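Local coordinates for uncharacterized protein (Bacteroides ovatus, PDB 4DQA) that is of unknown function but probably binds carbohydrate, joining a DUF1735-type N-terminal domain to a concanavalin A-like lectin/glucanase domain, at residues Met24-Phe29 with Glu94-Gly99; Ser108-Met113 with Tyr130-Lys135; Val186-Ile191 with Glu205-Gln210. All blocks are in the same frame, centred on the assembly; numbering follows the deposited sequence.

All three contacts pair antiparallel strands, but at different depths. Interactions 1 and 2 belong to the two facing sheets of the N-terminal domain and touch: Phe29 and Met27 of the first meet Phe131 and Phe133 of the second. Interaction 2 is almost wholly buried and aromatic on both faces, whereas interaction 1 has one apolar face turned to that core and one face of Thr28, Glu96 and neighbours near the surface. Interaction 3 lies in the lectin-like domain, its centre about 52 Å from that of interaction 1 and 45 Å from that of interaction 2, and adds an arginine-glutamate salt bridge and bound water to the backbone ladder.

Interaction 1. Residues Met24-Phe29 with Glu94-Gly99; sequences MDVMTF and EVELSG
The Phe29 ring lies with one face against Val95, whose CB stands 3.5 Å above the ring plane, displaced toward the rim. It is a CH-pi contact, with Val95 CB 3.7 Å from the ring centroid, and the two side chains run side by side in the same direction. Both methyls join in: Val95 CG1 reaches Phe29 CZ at 3.5 Å, while CG2 sits beside CE1. The ring is brought over its neighbour because Phe29 CG stands between the backbone N and the carbonyl carbon (chi1 66°), which swings it toward the strand 93-97. The ring also meets that of Phe131 of the facing sheet, with the planes at about 35°.

Beneath these side chains Phe29 and Val95 form a hydrogen-bonded antiparallel pair, and Met27 with Leu97 forms the next. The bond from Leu97 N to Met27 O is 2.8 Å long and almost straight, at 177° about the hydrogen. Met27, a selenomethionine, and Leu97 share the Phe29 face and turn toward Phe133. Between the two pairs, Thr28 and Glu96 make a non-hydrogen-bonded pair on the other face, where Thr28 CG2 lies 3.8 Å from Glu94 OE1 and Val26 CG1 rests 3.8 Å from Glu96 CG. Past the ladder, Asp25 OD1 accepts a hydrogen bond from Glu101 N, and Asp25 O lies 3.3 Å from Ser98 CA in a CA-H...O contact.

Strand 93-97 is bonded on its far side to 74-76, placing this pair inside a sheet. The chemistry is therefore divided by face: dispersion and CH-pi contacts seal the side toward the domain core, on the more exposed side Val26 and the Thr28 methyl pack against the side chains of Glu96 and Glu94, and four backbone bonds satisfy N and O of Met27, Phe29, Val95 and Leu97.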
loop_
_atom_site.group_PDB
_atom_site.type_symbol
_atom_site.label_atom_id
_atom_site.label_comp_id
_atom_site.label_asym_id
_atom_site.label_seq_id
_atom_site.Cartn_x
_atom_site.Cartn_y
_atom_site.Cartn_z
HETATM N N MSE A 24 -1.589 5.416 -19.499
HETATM C CA MSE A 24 -1.555 6.822 -19.873
HETATM C C MSE A 24 -0.240 7.446 -19.451
HETATM O O MSE A 24 0.153 7.346 -18.282
HETATM C CB MSE A 24 -2.670 7.577 -19.175
HETATM C CG MSE A 24 -2.360 9.060 -19.005
HETATM SE SE MSE A 24 -3.615 9.904 -17.798
HETATM C CE MSE A 24 -5.115 10.024 -18.973
ATOM N N ASP A 25 0.416 8.126 -20.387
ATOM C CA ASP A 25 1.709 8.755 -20.115
ATOM C C ASP A 25 1.687 10.287 -20.257
ATOM O O ASP A 25 2.499 10.981 -19.644
ATOM C CB ASP A 25 2.784 8.178 -21.037
ATOM C CG ASP A 25 4.182 8.521 -20.578
ATOM O OD1 ASP A 25 4.470 8.344 -19.375
ATOM O OD2 ASP A 25 4.992 8.974 -21.416
ATOM N N VAL A 26 0.770 10.797 -21.074
ATOM C CA VAL A 26 0.724 12.224 -21.390
ATOM C C VAL A 26 -0.725 12.712 -21.357
ATOM O O VAL A 26 -1.622 12.035 -21.863
ATOM C CB VAL A 26 1.316 12.486 -22.791
ATOM C CG1 VAL A 26 1.165 13.948 -23.175
ATOM C CG2 VAL A 26 2.776 12.077 -22.829
HETATM N N MSE A 27 -0.968 13.868 -20.748
HETATM C CA MSE A 27 -2.283 14.473 -20.854
HETATM C C MSE A 27 -2.156 15.985 -20.905
HETATM O O MSE A 27 -1.140 16.541 -20.493
HETATM C CB MSE A 27 -3.188 14.045 -19.703
HETATM C CG MSE A 27 -2.795 14.602 -18.381
HETATM SE SE MSE A 27 -4.267 14.465 -17.120
HETATM C CE MSE A 27 -5.506 15.712 -17.974
ATOM N N THR A 28 -3.189 16.637 -21.424
ATOM C CA THR A 28 -3.202 18.087 -21.512
ATOM C C THR A 28 -4.422 18.628 -20.793
ATOM O O THR A 28 -5.472 17.986 -20.755
ATOM C CB THR A 28 -3.243 18.562 -22.978
ATOM O OG1 THR A 28 -4.389 17.999 -23.632
ATOM C CG2 THR A 28 -1.986 18.145 -23.706
ATOM N N PHE A 29 -4.266 19.804 -20.202
ATOM C CA PHE A 29 -5.394 20.520 -19.636
ATOM C C PHE A 29 -5.241 22.029 -19.827
ATOM O O PHE A 29 -4.147 22.535 -20.139
ATOM C CB PHE A 29 -5.582 20.150 -18.147
ATOM C CG PHE A 29 -4.457 20.599 -17.245
ATOM C CD1 PHE A 29 -4.487 21.840 -16.647
ATOM C CD2 PHE A 29 -3.386 19.768 -16.978
ATOM C CE1 PHE A 29 -3.469 22.263 -15.811
ATOM C CE2 PHE A 29 -2.372 20.192 -16.135
ATOM C CZ PHE A 29 -2.415 21.437 -15.560
ATOM N N GLU A 94 -2.298 25.894 -22.771
ATOM C CA GLU A 94 -2.391 24.439 -22.617
ATOM C C GLU A 94 -1.202 23.936 -21.820
ATOM O O GLU A 94 -0.056 24.257 -22.119
ATOM C CB GLU A 94 -2.467 23.749 -23.990
ATOM C CG GLU A 94 -2.799 22.298 -23.942
ATOM C CD GLU A 94 -3.100 21.726 -25.327
ATOM O OE1 GLU A 94 -2.161 21.214 -25.959
ATOM O OE2 GLU A 94 -4.267 21.813 -25.766
ATOM N N VAL A 95 -1.483 23.144 -20.791
ATOM C CA VAL A 95 -0.454 22.512 -19.990
ATOM C C VAL A 95 -0.362 21.054 -20.403
ATOM O O VAL A 95 -1.371 20.350 -20.462
ATOM C CB VAL A 95 -0.783 22.574 -18.489
ATOM C CG1 VAL A 95 0.320 21.917 -17.666
ATOM C CG2 VAL A 95 -1.000 24.017 -18.025
ATOM N N GLU A 96 0.848 20.606 -20.705
ATOM C CA GLU A 96 1.074 19.215 -21.061
ATOM C C GLU A 96 1.876 18.545 -19.970
ATOM O O GLU A 96 2.972 18.985 -19.618
ATOM C CB GLU A 96 1.837 19.112 -22.374
ATOM C CG GLU A 96 2.102 17.664 -22.811
ATOM C CD GLU A 96 3.221 17.555 -23.839
ATOM O OE1 GLU A 96 4.410 17.687 -23.459
ATOM O OE2 GLU A 96 2.906 17.342 -25.026
ATOM N N LEU A 97 1.320 17.457 -19.451
ATOM C CA LEU A 97 1.966 16.697 -18.400
ATOM C C LEU A 97 2.423 15.357 -18.969
ATOM O O LEU A 97 1.626 14.612 -19.532
ATOM C CB LEU A 97 0.983 16.498 -17.251
ATOM C CG LEU A 97 1.511 16.017 -15.900
ATOM C CD1 LEU A 97 2.627 16.901 -15.354
ATOM C CD2 LEU A 97 0.343 15.977 -14.946
ATOM N N SER A 98 3.710 15.064 -18.829
ATOM C CA SER A 98 4.257 13.815 -19.340
ATOM C C SER A 98 4.812 12.957 -18.207
ATOM O O SER A 98 4.767 13.350 -17.042
ATOM C CB SER A 98 5.356 14.099 -20.356
ATOM O OG SER A 98 6.390 14.844 -19.757
ATOM N N GLY A 99 5.317 11.781 -18.564
ATOM C CA GLY A 99 5.894 10.853 -17.603
ATOM C C GLY A 99 4.904 10.311 -16.591
ATOM O O GLY A 99 5.287 9.925 -15.483
#

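Interaction 2. Residues Ser108-Met113 with Tyr130-Lys135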
loop_
_atom_site.group_PDB
_atom_site.type_symbol
_atom_site.label_atom_id
_atom_site.label_comp_id
_atom_site.label_asym_id
_atom_site.label_seq_id
_atom_site.Cartn_x
_atom_site.Cartn_y
_atom_site.Cartn_z
ATOM N N SER A 108 -1.268 10.205 -4.507
ATOM C CA SER A 108 -1.996 11.268 -5.157
ATOM C C SER A 108 -1.023 12.418 -5.369
ATOM O O SER A 108 -0.182 12.690 -4.534
ATOM C CB SER A 108 -3.241 11.647 -4.352
ATOM O OG SER A 108 -4.177 10.569 -4.351
ATOM N N TYR A 109 -1.114 13.026 -6.541
ATOM C CA TYR A 109 -0.140 14.023 -6.971
ATOM C C TYR A 109 -0.805 15.357 -7.206
ATOM O O TYR A 109 -2.023 15.432 -7.424
ATOM C CB TYR A 109 0.535 13.562 -8.272
ATOM C CG TYR A 109 1.312 12.288 -8.105
ATOM C CD1 TYR A 109 2.642 12.312 -7.703
ATOM C CD2 TYR A 109 0.708 11.064 -8.298
ATOM C CE1 TYR A 109 3.352 11.135 -7.534
ATOM C CE2 TYR A 109 1.403 9.888 -8.133
ATOM C CZ TYR A 109 2.720 9.937 -7.733
ATOM O OH TYR A 109 3.413 8.772 -7.559
ATOM N N VAL A 110 -0.012 16.415 -7.161
ATOM C CA VAL A 110 -0.548 17.741 -7.405
ATOM C C VAL A 110 0.434 18.558 -8.217
ATOM O O VAL A 110 1.657 18.437 -8.078
ATOM C CB VAL A 110 -0.889 18.451 -6.074
ATOM C CG1 VAL A 110 0.349 18.543 -5.189
ATOM C CG2 VAL A 110 -1.507 19.838 -6.309
ATOM N N LEU A 111 -0.123 19.399 -9.068
ATOM C CA LEU A 111 0.637 20.408 -9.781
ATOM C C LEU A 111 0.006 21.753 -9.428
ATOM O O LEU A 111 -1.118 22.038 -9.847
ATOM C CB LEU A 111 0.562 20.171 -11.296
ATOM C CG LEU A 111 1.255 21.241 -12.141
ATOM C CD1 LEU A 111 2.732 21.233 -11.877
ATOM C CD2 LEU A 111 0.981 21.017 -13.627
ATOM N N PRO A 112 0.714 22.582 -8.655
ATOM C CA PRO A 112 0.193 23.896 -8.300
ATOM C C PRO A 112 0.736 24.923 -9.266
ATOM O O PRO A 112 1.949 24.991 -9.432
ATOM C CB PRO A 112 0.744 24.123 -6.893
ATOM C CG PRO A 112 2.052 23.379 -6.881
ATOM C CD PRO A 112 1.900 22.224 -7.859
HETATM N N MSE A 113 -0.148 25.653 -9.937
HETATM C CA MSE A 113 0.274 26.679 -10.883
HETATM C C MSE A 113 0.005 28.071 -10.326
HETATM O O MSE A 113 -1.088 28.360 -9.868
HETATM C CB MSE A 113 -0.497 26.531 -12.185
HETATM C CG MSE A 113 -0.363 25.188 -12.881
HETATM SE SE MSE A 113 1.465 24.887 -13.488
HETATM C CE MSE A 113 1.863 26.556 -14.263
ATOM N N TYR A 130 -4.776 24.531 -8.257
ATOM C CA TYR A 130 -4.282 23.211 -7.872
ATOM C C TYR A 130 -4.897 22.137 -8.751
ATOM O O TYR A 130 -6.117 22.042 -8.877
ATOM C CB TYR A 130 -4.616 22.915 -6.408
ATOM C CG TYR A 130 -4.037 23.885 -5.411
ATOM C CD1 TYR A 130 -4.666 25.098 -5.141
ATOM C CD2 TYR A 130 -2.878 23.589 -4.719
ATOM C CE1 TYR A 130 -4.151 25.981 -4.238
ATOM C CE2 TYR A 130 -2.366 24.467 -3.796
ATOM C CZ TYR A 130 -2.994 25.677 -3.574
ATOM O OH TYR A 130 -2.477 26.583 -2.656
ATOM N N PHE A 131 -4.045 21.378 -9.417
ATOM C CA PHE A 131 -4.491 20.289 -10.260
ATOM C C PHE A 131 -4.040 18.985 -9.623
ATOM O O PHE A 131 -2.863 18.778 -9.404
ATOM C CB PHE A 131 -3.901 20.454 -11.652
ATOM C CG PHE A 131 -4.322 21.746 -12.311
ATOM C CD1 PHE A 131 -5.510 21.817 -13.043
ATOM C CD2 PHE A 131 -3.581 22.888 -12.135
ATOM C CE1 PHE A 131 -5.908 23.020 -13.630
ATOM C CE2 PHE A 131 -3.977 24.094 -12.721
ATOM C CZ PHE A 131 -5.145 24.154 -13.453
ATOM N N PHE A 132 -5.001 18.130 -9.313
ATOM C CA PHE A 132 -4.735 16.906 -8.578
ATOM C C PHE A 132 -4.846 15.711 -9.515
ATOM O O PHE A 132 -5.699 15.659 -10.417
ATOM C CB PHE A 132 -5.718 16.774 -7.428
ATOM C CG PHE A 132 -5.600 17.861 -6.411
ATOM C CD1 PHE A 132 -4.593 17.834 -5.476
ATOM C CD2 PHE A 132 -6.501 18.907 -6.377
ATOM C CE1 PHE A 132 -4.482 18.819 -4.526
ATOM C CE2 PHE A 132 -6.396 19.899 -5.433
ATOM C CZ PHE A 132 -5.380 19.861 -4.502
ATOM N N PHE A 133 -3.956 14.746 -9.309
ATOM C CA PHE A 133 -3.893 13.562 -10.160
ATOM C C PHE A 133 -3.843 12.343 -9.262
ATOM O O PHE A 133 -2.976 12.225 -8.397
ATOM C CB PHE A 133 -2.654 13.617 -11.049
ATOM C CG PHE A 133 -2.576 14.843 -11.884
ATOM C CD1 PHE A 133 -2.060 16.026 -11.352
ATOM C CD2 PHE A 133 -3.039 14.852 -13.190
ATOM C CE1 PHE A 133 -2.000 17.176 -12.117
ATOM C CE2 PHE A 133 -2.977 16.009 -13.950
ATOM C CZ PHE A 133 -2.465 17.166 -13.409
ATOM N N SER A 134 -4.808 11.449 -9.431
ATOM C CA SER A 134 -4.825 10.237 -8.643
ATOM C C SER A 134 -4.320 9.093 -9.512
ATOM O O SER A 134 -4.613 9.014 -10.712
ATOM C CB SER A 134 -6.233 9.960 -8.138
ATOM O OG SER A 134 -7.175 10.019 -9.197
ATOM N N LYS A 135 -3.508 8.230 -8.920
ATOM C CA LYS A 135 -3.060 7.061 -9.647
ATOM C C LYS A 135 -3.278 5.845 -8.773
ATOM O O LYS A 135 -2.530 5.606 -7.834
ATOM C CB LYS A 135 -1.616 7.167 -10.065
ATOM C CG LYS A 135 -1.293 6.146 -11.142
ATOM C CD LYS A 135 0.109 6.307 -11.688
ATOM C CE LYS A 135 0.387 5.277 -12.772
ATOM N NZ LYS A 135 1.758 5.409 -13.333
#
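Tyr109 with Phe133 and Leu111 with Phe131 are hydrogen-bonded antiparallel pairs, the strand segments running at 158° to each other, and the bond from Tyr109 N to Phe133 O measures 2.7 Å. The return bonds are more tilted: Phe131 N approaches Leu111 O from 37° out of the carbonyl plane.

On the face of Leu111 and Phe133, Leu111 CB meets the edge of the Phe133 ring at CE1, 4.0 Å away. The Phe131 ring turns its own edge to a backbone oxygen, with Leu111 O in the ring plane and 3.5 Å from CD2. Met113, a selenomethionine, crosses Phe131 at about a right angle and brings CG to 3.8 Å from CE2.

The opposite face carries Val110, Phe132 and Tyr130. Val110 holds CG2 anti to its N, beside the carbonyl carbon, and this methyl lies 3.6 Å from Phe132 CE1 while also meeting the edge of the Tyr130 ring. Helix 52-62 packs here through Val55, which touches Val110 and Pro112.

Phe131 also touches Leu31 of the facing sheet. The Tyr109 hydroxyl is hydrogen-bonded to Lys104 O. Paired main-chain polar groups thus lie between two largely apolar layers, one facing the other sheet of the domain and one, with Ser108 and Ser134 at one end, facing the helix, so that cohesion rests on backbone bonding and aromatic packing.

Interaction 3. Residues Val186-Ile191 with Glu205-Gln210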
loop_
_atom_site.group_PDB
_atom_site.type_symbol
_atom_site.label_atom_id
_atom_site.label_comp_id
_atom_site.label_asym_id
_atom_site.label_seq_id
_atom_site.Cartn_x
_atom_site.Cartn_y
_atom_site.Cartn_z
ATOM N N VAL A 186 5.998 -23.042 17.984
ATOM C CA VAL A 186 6.614 -21.859 18.569
ATOM C C VAL A 186 5.775 -20.590 18.386
ATOM O O VAL A 186 5.382 -19.956 19.376
ATOM C CB VAL A 186 8.028 -21.645 17.993
ATOM C CG1 VAL A 186 8.678 -20.397 18.571
ATOM C CG2 VAL A 186 8.906 -22.886 18.265
HETATM N N MSE A 187 5.493 -20.225 17.139
HETATM C CA MSE A 187 4.654 -19.060 16.832
HETATM C C MSE A 187 4.137 -19.188 15.405
HETATM O O MSE A 187 4.828 -18.837 14.450
HETATM C CB MSE A 187 5.428 -17.748 16.991
HETATM C CG MSE A 187 4.576 -16.512 16.870
HETATM SE SE MSE A 187 3.379 -16.294 18.363
HETATM C CE MSE A 187 4.707 -16.148 19.758
ATOM N N ILE A 188 2.914 -19.688 15.265
ATOM C CA ILE A 188 2.357 -19.906 13.936
ATOM C C ILE A 188 0.937 -19.322 13.849
ATOM O O ILE A 188 0.155 -19.391 14.801
ATOM C CB ILE A 188 2.432 -21.409 13.566
ATOM C CG1 ILE A 188 2.213 -21.632 12.059
ATOM C CG2 ILE A 188 1.433 -22.204 14.368
ATOM C CD1 ILE A 188 2.574 -23.025 11.570
ATOM N N LEU A 189 0.653 -18.688 12.721
ATOM C CA LEU A 189 -0.674 -18.193 12.398
ATOM C C LEU A 189 -1.316 -19.156 11.417
ATOM O O LEU A 189 -0.737 -19.499 10.367
ATOM C CB LEU A 189 -0.585 -16.789 11.804
ATOM C CG LEU A 189 -1.907 -16.121 11.425
ATOM C CD1 LEU A 189 -2.697 -15.827 12.680
ATOM C CD2 LEU A 189 -1.630 -14.839 10.634
ATOM N N ARG A 190 -2.487 -19.659 11.806
ATOM C CA ARG A 190 -3.195 -20.650 11.007
ATOM C C ARG A 190 -4.683 -20.371 11.045
ATOM O O ARG A 190 -5.156 -19.487 11.769
ATOM C CB ARG A 190 -2.904 -22.050 11.548
ATOM C CG ARG A 190 -3.428 -22.308 12.944
ATOM C CD ARG A 190 -2.868 -23.613 13.523
ATOM N NE ARG A 190 -3.419 -23.922 14.840
ATOM C CZ ARG A 190 -2.882 -24.813 15.675
ATOM N NH1 ARG A 190 -1.781 -25.482 15.329
ATOM N NH2 ARG A 190 -3.435 -25.012 16.851
ATOM N N ILE A 191 -5.422 -21.130 10.240
ATOM C CA ILE A 191 -6.882 -21.104 10.314
ATOM C C ILE A 191 -7.293 -22.522 10.646
ATOM O O ILE A 191 -7.030 -23.460 9.879
ATOM C CB ILE A 191 -7.556 -20.680 8.998
ATOM C CG1 ILE A 191 -6.877 -19.432 8.422
ATOM C CG2 ILE A 191 -9.017 -20.415 9.282
ATOM C CD1 ILE A 191 -7.342 -19.075 7.025
ATOM N N GLU A 205 -6.311 -18.380 14.214
ATOM C CA GLU A 205 -5.724 -18.757 15.483
ATOM C C GLU A 205 -4.237 -18.569 15.446
ATOM O O GLU A 205 -3.596 -18.815 14.425
ATOM C CB GLU A 205 -6.030 -20.234 15.778
ATOM C CG GLU A 205 -5.450 -20.776 17.060
ATOM C CD GLU A 205 -5.895 -22.208 17.340
ATOM O OE1 GLU A 205 -5.643 -23.109 16.489
ATOM O OE2 GLU A 205 -6.498 -22.444 18.413
ATOM N N VAL A 206 -3.680 -18.117 16.567
ATOM C CA VAL A 206 -2.253 -18.191 16.782
ATOM C C VAL A 206 -1.916 -19.317 17.751
ATOM O O VAL A 206 -2.587 -19.514 18.758
ATOM C CB VAL A 206 -1.669 -16.842 17.218
ATOM C CG1 VAL A 206 -2.284 -16.362 18.481
ATOM C CG2 VAL A 206 -0.178 -16.964 17.405
ATOM N N ALA A 207 -0.899 -20.096 17.409
ATOM C CA ALA A 207 -0.524 -21.259 18.196
ATOM C C ALA A 207 0.979 -21.363 18.355
ATOM O O ALA A 207 1.728 -20.667 17.684
ATOM C CB ALA A 207 -1.088 -22.537 17.531
ATOM N N GLY A 208 1.417 -22.201 19.280
ATOM C CA GLY A 208 2.835 -22.382 19.536
ATOM C C GLY A 208 3.070 -22.632 20.999
ATOM O O GLY A 208 2.543 -23.586 21.579
ATOM N N GLY A 209 3.877 -21.777 21.608
ATOM C CA GLY A 209 4.069 -21.839 23.050
ATOM C C GLY A 209 2.841 -21.397 23.833
ATOM O O GLY A 209 2.681 -21.741 25.018
ATOM N N GLN A 210 1.992 -20.605 23.183
ATOM C CA GLN A 210 0.745 -20.118 23.764
ATOM C C GLN A 210 -0.221 -19.871 22.613
ATOM O O GLN A 210 0.211 -19.758 21.464
ATOM C CB GLN A 210 0.977 -18.825 24.541
ATOM C CG GLN A 210 1.874 -17.830 23.818
ATOM C CD GLN A 210 3.349 -18.182 23.910
ATOM O OE1 GLN A 210 3.860 -18.478 24.985
ATOM N NE2 GLN A 210 4.036 -18.152 22.774
HETATM O O HOH W 1 2.464 -18.829 20.454
HETATM O O HOH W 2 6.569 -19.346 21.806
#
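Arg190 and Glu205 meet side by side in a salt bridge in which a single oxygen takes two donors: Arg190 NE and NH2 each stand 2.9 Å from Glu205 OE1. OE1 lies in the guanidinium plane, yet both nitrogens come from the same face of the carboxylate, and the two planes are 57° apart. Ala207 CB sits 3.4 Å above the guanidinium, over its centre. A chi1 of 65° turns the Arg190 side chain over the neighbouring strand, and the extended chain carries NE to Glu205. Glu205 OE2 is held by Thr199 OG1, which would fix the carboxylate.

The backbone below pairs Arg190 with Glu205 and Ile188 with Ala207 through hydrogen bonds. On the other face, Met187 SE, a selenomethionine atom, lies 3.7 Å from Val206 CG2, and Met187 CE comes to 3.7 Å from Gln210 NE2. At this end Val186 O accepts a long bond, 3.3 Å, from Gly209 N, which stands above the carbonyl plane. It also takes a 2.8 Å bond from water 2, which accepts in turn from Gln210 NE2; water 1 links Gln210 O and NE2. Gly208 has a backbone shape that suits a residue without CB, and it lets Val186 O come close.

Farther out, Tyr165 OH bonds Met187 O, and Met187 and Leu189 pack on strand 163-171. Val186 and Met187 face Thr183 in a classic beta bulge. Strands 187-190, 203-208 and 212-213 form a small three-stranded antiparallel sheet in the concanavalin A-like domain, a beta-sandwich fold common to lectins and glucanases.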